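Local structure of RNA polymerase II subunit A C-terminal domain phosphatase SSU72 (Homo sapiens, 4H3K) at residues 35-40 with 163-168; 87-92 with 100-105. The protein removes phosphate from phosphoserine and phosphothreonine in the C-terminal domain of RNA polymerase II and takes part in RNA processing, polyadenylation and transcription termination. The protein carries 1 engineered substitution. All blocks are in the same frame, centred on the assembly; numbering follows the deposited sequence.

How the interactions relate
The centre of interaction 1 lies about 8 Å from the centre of the chain, where the loop leading into helix 38-48 meets the start of helix 165-184; it is partly buried, and its chemistry is polar, built round a bound phosphate. The centre of interaction 2 sits further out, about 21 Å from that of the chain, yet it is a buried contact made by leucine and isoleucine side chains of helices 81-98 and 101-109. Along the chain it is nested inside the loop closed by interaction 1. Helix 101-109 links the two: Leu105 packs against Gln36, and Met104 against Gln36 and His165, so this helix, which also packs on helix 81-98, borders the phosphate-binding loop.

Interaction 1: 35-40 with 163-168; sequences NQNRSM and DNHEEA. With PO4 (phosphate ion), chain F.
The guanidinium of Arg38 has Asp163 over one face, with CB 3.7 Å above its plane toward the rim, and the phosphate at its edge. Asp163's carboxylate is stacked almost parallel to the guanidinium, the planes only 12° apart. Its OD2 lies 3.8 Å from Arg38 NH2, well out of the guanidinium plane, which makes this a long salt bridge of charges alone. NE and NH2 turn their N-H groups to the anion instead: NE donates to phosphate O3 at 2.6 Å and nearly straight (176°), and NH2 to O4 at 2.8 Å. A bend at chi3 (-69°) turns the group back over the loop, and NH1 pairs with Glu132 and hydrogen-bonds to Ile161 O. With a leucine here, phosphate O3 and O4 would probably lose their side-chain donors, and Asp163 and Glu132 would be left without their positive partner.

Asn37 fills the angle between Asp163, His165 and Ala168, its amide meeting the imidazole edge with the planes almost perpendicular. Ala168 suits its place because a bare methyl lets the backbones close in, its CA 4.6 Å from that of Arg38; a water donates to the carbonyls of both residues. At the start of helix 165-184, Asn164 is the N-cap: its OD1 accepts from Glu167 N (2.9 Å).

Backbone N-H groups complete the cradle: Gln36 N and Asn37 N share phosphate O1, while Arg38 N adds a bond to O3. Ser33 N, Ser34 N and the Ser32 hydroxyl also bond to it, and the start of helix 38-48 probably helps stabilise the negative charge. With Ser32, probably the engineered substitution, at the family's cysteine position and Arg38 six residues on, this is the phosphate-binding P-loop of the CX5R phosphatases, here holding an anion probably supplied by the crystallisation liquor.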
loop_
_atom_site.group_PDB
_atom_site.type_symbol
_atom_site.label_atom_id
_atom_site.label_comp_id
_atom_site.label_asym_id
_atom_site.label_seq_id
_atom_site.Cartn_x
_atom_site.Cartn_y
_atom_site.Cartn_z
ATOM N N ASN B 35 -12.183 -14.333 13.704
ATOM C CA ASN B 35 -12.893 -14.572 12.413
ATOM C C ASN B 35 -14.079 -15.521 12.615
ATOM O O ASN B 35 -14.256 -16.521 11.879
ATOM C CB ASN B 35 -11.927 -15.091 11.348
ATOM C CG ASN B 35 -12.474 -14.988 9.943
ATOM O OD1 ASN B 35 -13.393 -14.177 9.618
ATOM N ND2 ASN B 35 -11.900 -15.781 9.075
ATOM N N GLN B 36 -14.898 -15.199 13.612
ATOM C CA GLN B 36 -16.073 -16.032 13.930
ATOM C C GLN B 36 -17.376 -15.240 13.867
ATOM O O GLN B 36 -18.386 -15.751 13.389
ATOM C CB GLN B 36 -15.949 -16.589 15.334
ATOM C CG GLN B 36 -14.907 -17.691 15.478
ATOM C CD GLN B 36 -15.353 -18.968 14.752
ATOM O OE1 GLN B 36 -16.501 -19.088 14.348
ATOM N NE2 GLN B 36 -14.434 -19.901 14.571
ATOM N N ASN B 37 -17.329 -14.003 14.383
ATOM C CA ASN B 37 -18.532 -13.245 14.679
ATOM C C ASN B 37 -18.593 -11.896 13.933
ATOM O O ASN B 37 -19.275 -11.798 12.937
ATOM C CB ASN B 37 -18.685 -13.089 16.212
ATOM C CG ASN B 37 -19.912 -12.263 16.614
ATOM O OD1 ASN B 37 -19.898 -11.546 17.625
ATOM N ND2 ASN B 37 -20.965 -12.373 15.846
ATOM N N ARG B 38 -17.885 -10.872 14.409
ATOM C CA ARG B 38 -17.981 -9.543 13.786
ATOM C C ARG B 38 -17.589 -9.523 12.298
ATOM O O ARG B 38 -18.303 -8.960 11.454
ATOM C CB ARG B 38 -17.202 -8.530 14.620
ATOM C CG ARG B 38 -17.806 -8.396 16.022
ATOM C CD ARG B 38 -16.812 -7.777 16.986
ATOM N NE ARG B 38 -15.684 -8.682 17.264
ATOM C CZ ARG B 38 -14.588 -8.325 17.922
ATOM N NH1 ARG B 38 -14.465 -7.082 18.373
ATOM N NH2 ARG B 38 -13.595 -9.202 18.128
ATOM N N SER B 39 -16.483 -10.175 11.963
ATOM C CA SER B 39 -16.008 -10.174 10.588
ATOM C C SER B 39 -16.868 -11.049 9.675
ATOM O O SER B 39 -17.016 -10.741 8.505
ATOM C CB SER B 39 -14.505 -10.588 10.497
ATOM O OG SER B 39 -14.292 -11.855 11.149
ATOM N N MET B 40 -17.458 -12.114 10.213
ATOM C CA MET B 40 -18.258 -13.029 9.420
ATOM C C MET B 40 -19.676 -12.490 9.154
ATOM O O MET B 40 -20.210 -12.654 8.053
ATOM C CB MET B 40 -18.274 -14.417 10.060
ATOM C CG MET B 40 -16.891 -15.062 10.024
ATOM S SD MET B 40 -16.401 -15.424 8.322
ATOM C CE MET B 40 -17.267 -16.995 8.037
ATOM N N ASP B 163 -18.043 -7.761 20.803
ATOM C CA ASP B 163 -18.113 -9.117 20.319
ATOM C C ASP B 163 -19.338 -9.867 20.884
ATOM O O ASP B 163 -19.198 -10.732 21.751
ATOM C CB ASP B 163 -16.815 -9.871 20.615
ATOM C CG ASP B 163 -16.750 -11.207 19.905
ATOM O OD1 ASP B 163 -17.761 -11.655 19.300
ATOM O OD2 ASP B 163 -15.692 -11.838 19.958
ATOM N N ASN B 164 -20.532 -9.517 20.406
ATOM C CA ASN B 164 -21.740 -10.326 20.651
ATOM C C ASN B 164 -22.579 -10.265 19.375
ATOM O O ASN B 164 -22.302 -9.414 18.512
ATOM C CB ASN B 164 -22.518 -9.831 21.882
ATOM C CG ASN B 164 -22.995 -8.392 21.738
ATOM O OD1 ASN B 164 -23.802 -8.074 20.861
ATOM N ND2 ASN B 164 -22.508 -7.519 22.613
ATOM N N HIS B 165 -23.582 -11.140 19.240
ATOM C CA HIS B 165 -24.295 -11.266 17.960
ATOM C C HIS B 165 -25.011 -9.980 17.544
ATOM O O HIS B 165 -24.985 -9.603 16.381
ATOM C CB HIS B 165 -25.266 -12.468 17.932
ATOM C CG HIS B 165 -24.580 -13.789 18.074
ATOM N ND1 HIS B 165 -25.041 -14.786 18.914
ATOM C CD2 HIS B 165 -23.434 -14.263 17.518
ATOM C CE1 HIS B 165 -24.220 -15.822 18.851
ATOM N NE2 HIS B 165 -23.234 -15.529 18.018
ATOM N N GLU B 166 -25.637 -9.314 18.504
ATOM C CA GLU B 166 -26.406 -8.121 18.207
ATOM C C GLU B 166 -25.539 -6.955 17.713
ATOM O O GLU B 166 -25.870 -6.333 16.700
ATOM C CB GLU B 166 -27.232 -7.714 19.420
ATOM C CG GLU B 166 -27.833 -6.329 19.292
ATOM C CD GLU B 166 -27.754 -5.524 20.577
ATOM O OE1 GLU B 166 -27.000 -5.943 21.503
ATOM O OE2 GLU B 166 -28.456 -4.480 20.645
ATOM N N GLU B 167 -24.452 -6.658 18.435
ATOM C CA GLU B 167 -23.505 -5.609 18.041
ATOM C C GLU B 167 -22.792 -5.981 16.747
ATOM O O GLU B 167 -22.547 -5.112 15.927
ATOM C CB GLU B 167 -22.484 -5.302 19.152
ATOM C CG GLU B 167 -23.085 -4.597 20.400
ATOM C CD GLU B 167 -23.700 -3.237 20.072
ATOM O OE1 GLU B 167 -23.022 -2.408 19.435
ATOM O OE2 GLU B 167 -24.875 -2.989 20.441
ATOM N N ALA B 168 -22.492 -7.270 16.555
ATOM C CA ALA B 168 -21.927 -7.743 15.293
ATOM C C ALA B 168 -22.822 -7.391 14.101
ATOM O O ALA B 168 -22.329 -6.926 13.071
ATOM C CB ALA B 168 -21.701 -9.213 15.331
HETATM P P PO4 F . -14.812 -12.271 16.383
HETATM O O1 PO4 F . -14.665 -12.905 15.034
HETATM O O2 PO4 F . -15.358 -13.278 17.407
HETATM O O3 PO4 F . -15.782 -11.105 16.346
HETATM O O4 PO4 F . -13.516 -11.730 16.915
HETATM O O HOH W 1 -19.605 -6.650 12.695
#

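Interaction 2: 87-92 with 100-105; sequences DLLRKD and GILHML
Segments 87-92 and 101-105 run nearly antiparallel, at 167°, with their axes 10.9 Å apart at closest approach and the backbones nearest at Leu88 and Leu102, whose CA atoms are 7.5 Å apart. That spacing lets branched aliphatic side chains interpose between the helices, and the contact consists of such chains.

Leu88 is the central one. Its first two torsions lie off the staggered values (chi1 -97°) and carry CD2 between two residues one helical turn apart: CD2 is 3.8 Å from Ile101 CG2 and equally 3.8 Å from Leu105 CD1. Lower on the same side chain, CB of Leu88 receives Leu102 CD2 at 3.9 Å. Leucine suits this place because it sets one methyl, CD2, between Ile101 and Leu105, while its CB stays within contact of Leu102. Leu102 uses its two methyls separately: as CD2 meets Leu88, CD1 reaches Leu89 CD1 at 4.0 Å, the two side chains crossing at roughly a right angle. Leu89 lies at the exposed margin of the pair, whereas Leu88 and Leu102 are buried.

Tyr96, later in helix 81-98, packs on both Leu88 and Leu102, and Tyr85 and Thr97 add to the cover over Leu102. The chain reverses just before Ile101, where Gly100 takes a positive phi (71°) that a residue without a side chain adopts easily, and Asn99 OD1 accepts from Ile101 N. Two consecutive helices, a tight reversal and a leucine-rich seam make an antiparallel helical hairpin, which lies in sequence between strands 52-57 and 127-130 of the central sheet.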
loop_
_atom_site.group_PDB
_atom_site.type_symbol
_atom_site.label_atom_id
_atom_site.label_comp_id
_atom_site.label_asym_id
_atom_site.label_seq_id
_atom_site.Cartn_x
_atom_site.Cartn_y
_atom_site.Cartn_z
ATOM N N ASP B 87 -17.764 -30.515 17.801
ATOM C CA ASP B 87 -17.201 -30.425 19.143
ATOM C C ASP B 87 -18.198 -29.792 20.126
ATOM O O ASP B 87 -18.435 -30.335 21.208
ATOM C CB ASP B 87 -15.882 -29.651 19.127
ATOM C CG ASP B 87 -15.243 -29.547 20.506
ATOM O OD1 ASP B 87 -14.842 -30.590 21.060
ATOM O OD2 ASP B 87 -15.131 -28.423 21.038
ATOM N N LEU B 88 -18.789 -28.661 19.751
ATOM C CA LEU B 88 -19.757 -27.990 20.624
ATOM C C LEU B 88 -21.103 -28.745 20.744
ATOM O O LEU B 88 -21.781 -28.659 21.775
ATOM C CB LEU B 88 -19.961 -26.534 20.199
ATOM C CG LEU B 88 -19.180 -25.421 20.928
ATOM C CD1 LEU B 88 -17.948 -25.886 21.710
ATOM C CD2 LEU B 88 -18.804 -24.288 19.985
ATOM N N LEU B 89 -21.468 -29.484 19.699
ATOM C CA LEU B 89 -22.708 -30.257 19.698
ATOM C C LEU B 89 -22.599 -31.399 20.708
ATOM O O LEU B 89 -23.571 -31.703 21.386
ATOM C CB LEU B 89 -23.046 -30.776 18.284
ATOM C CG LEU B 89 -24.366 -31.517 17.995
ATOM C CD1 LEU B 89 -25.599 -30.610 18.088
ATOM C CD2 LEU B 89 -24.307 -32.196 16.627
ATOM N N ARG B 90 -21.403 -31.988 20.805
ATOM C CA ARG B 90 -21.068 -33.011 21.795
ATOM C C ARG B 90 -21.060 -32.440 23.205
ATOM O O ARG B 90 -21.671 -33.016 24.103
ATOM C CB ARG B 90 -19.694 -33.652 21.524
ATOM C CG ARG B 90 -19.450 -34.152 20.103
ATOM C CD ARG B 90 -18.373 -35.246 20.035
ATOM N NE ARG B 90 -18.928 -36.558 20.382
ATOM C CZ ARG B 90 -19.821 -37.227 19.642
ATOM N NH1 ARG B 90 -20.277 -36.721 18.496
ATOM N NH2 ARG B 90 -20.270 -38.406 20.050
ATOM N N LYS B 91 -20.368 -31.322 23.401
ATOM C CA LYS B 91 -20.137 -30.773 24.743
ATOM C C LYS B 91 -21.461 -30.449 25.430
ATOM O O LYS B 91 -21.711 -30.920 26.543
ATOM C CB LYS B 91 -19.165 -29.586 24.705
ATOM C CG LYS B 91 -17.715 -29.959 24.473
ATOM C CD LYS B 91 -16.894 -28.742 24.075
ATOM C CE LYS B 91 -16.426 -27.962 25.286
ATOM N NZ LYS B 91 -15.152 -28.542 25.819
ATOM N N ASP B 92 -22.300 -29.648 24.772
ATOM C CA ASP B 92 -23.552 -29.180 25.364
ATOM C C ASP B 92 -24.501 -28.668 24.282
ATOM O O ASP B 92 -24.625 -27.455 24.067
ATOM C CB ASP B 92 -23.212 -28.059 26.356
ATOM C CG ASP B 92 -24.362 -27.736 27.315
ATOM O OD1 ASP B 92 -25.550 -27.908 26.959
ATOM O OD2 ASP B 92 -24.062 -27.263 28.430
ATOM N N GLY B 100 -26.735 -19.123 20.431
ATOM C CA GLY B 100 -26.610 -18.844 18.987
ATOM C C GLY B 100 -25.325 -19.317 18.325
ATOM O O GLY B 100 -25.127 -19.103 17.118
ATOM N N ILE B 101 -24.451 -19.968 19.100
ATOM C CA ILE B 101 -23.139 -20.350 18.589
ATOM C C ILE B 101 -23.197 -21.448 17.521
ATOM O O ILE B 101 -22.449 -21.406 16.542
ATOM C CB ILE B 101 -22.141 -20.685 19.718
ATOM C CG1 ILE B 101 -21.860 -19.432 20.535
ATOM C CG2 ILE B 101 -20.849 -21.245 19.157
ATOM C CD1 ILE B 101 -20.995 -19.669 21.715
ATOM N N LEU B 102 -24.095 -22.416 17.673
ATOM C CA LEU B 102 -24.233 -23.447 16.624
ATOM C C LEU B 102 -24.744 -22.840 15.320
ATOM O O LEU B 102 -24.251 -23.161 14.233
ATOM C CB LEU B 102 -25.106 -24.647 17.077
ATOM C CG LEU B 102 -24.518 -25.538 18.190
ATOM C CD1 LEU B 102 -25.486 -26.686 18.527
ATOM C CD2 LEU B 102 -23.098 -26.099 17.900
ATOM N N HIS B 103 -25.723 -21.960 15.440
ATOM C CA HIS B 103 -26.259 -21.229 14.288
ATOM C C HIS B 103 -25.168 -20.374 13.617
ATOM O O HIS B 103 -25.048 -20.383 12.394
ATOM C CB HIS B 103 -27.473 -20.377 14.699
ATOM C CG HIS B 103 -28.143 -19.672 13.550
ATOM N ND1 HIS B 103 -27.584 -18.583 12.916
ATOM C CD2 HIS B 103 -29.327 -19.898 12.927
ATOM C CE1 HIS B 103 -28.384 -18.174 11.947
ATOM N NE2 HIS B 103 -29.449 -18.952 11.934
ATOM N N MET B 104 -24.373 -19.654 14.419
ATOM C CA MET B 104 -23.249 -18.843 13.903
ATOM C C MET B 104 -22.250 -19.715 13.145
ATOM O O MET B 104 -21.849 -19.380 12.032
ATOM C CB MET B 104 -22.535 -18.130 15.044
ATOM C CG MET B 104 -21.453 -17.130 14.593
ATOM S SD MET B 104 -20.576 -16.552 16.050
ATOM C CE MET B 104 -19.501 -17.942 16.436
ATOM N N LEU B 105 -21.866 -20.842 13.751
ATOM C CA LEU B 105 -20.934 -21.774 13.117
ATOM C C LEU B 105 -21.446 -22.334 11.792
ATOM O O LEU B 105 -20.699 -22.433 10.821
ATOM C CB LEU B 105 -20.523 -22.900 14.080
ATOM C CG LEU B 105 -19.539 -22.499 15.189
ATOM C CD1 LEU B 105 -19.396 -23.599 16.265
ATOM C CD2 LEU B 105 -18.154 -22.095 14.646
#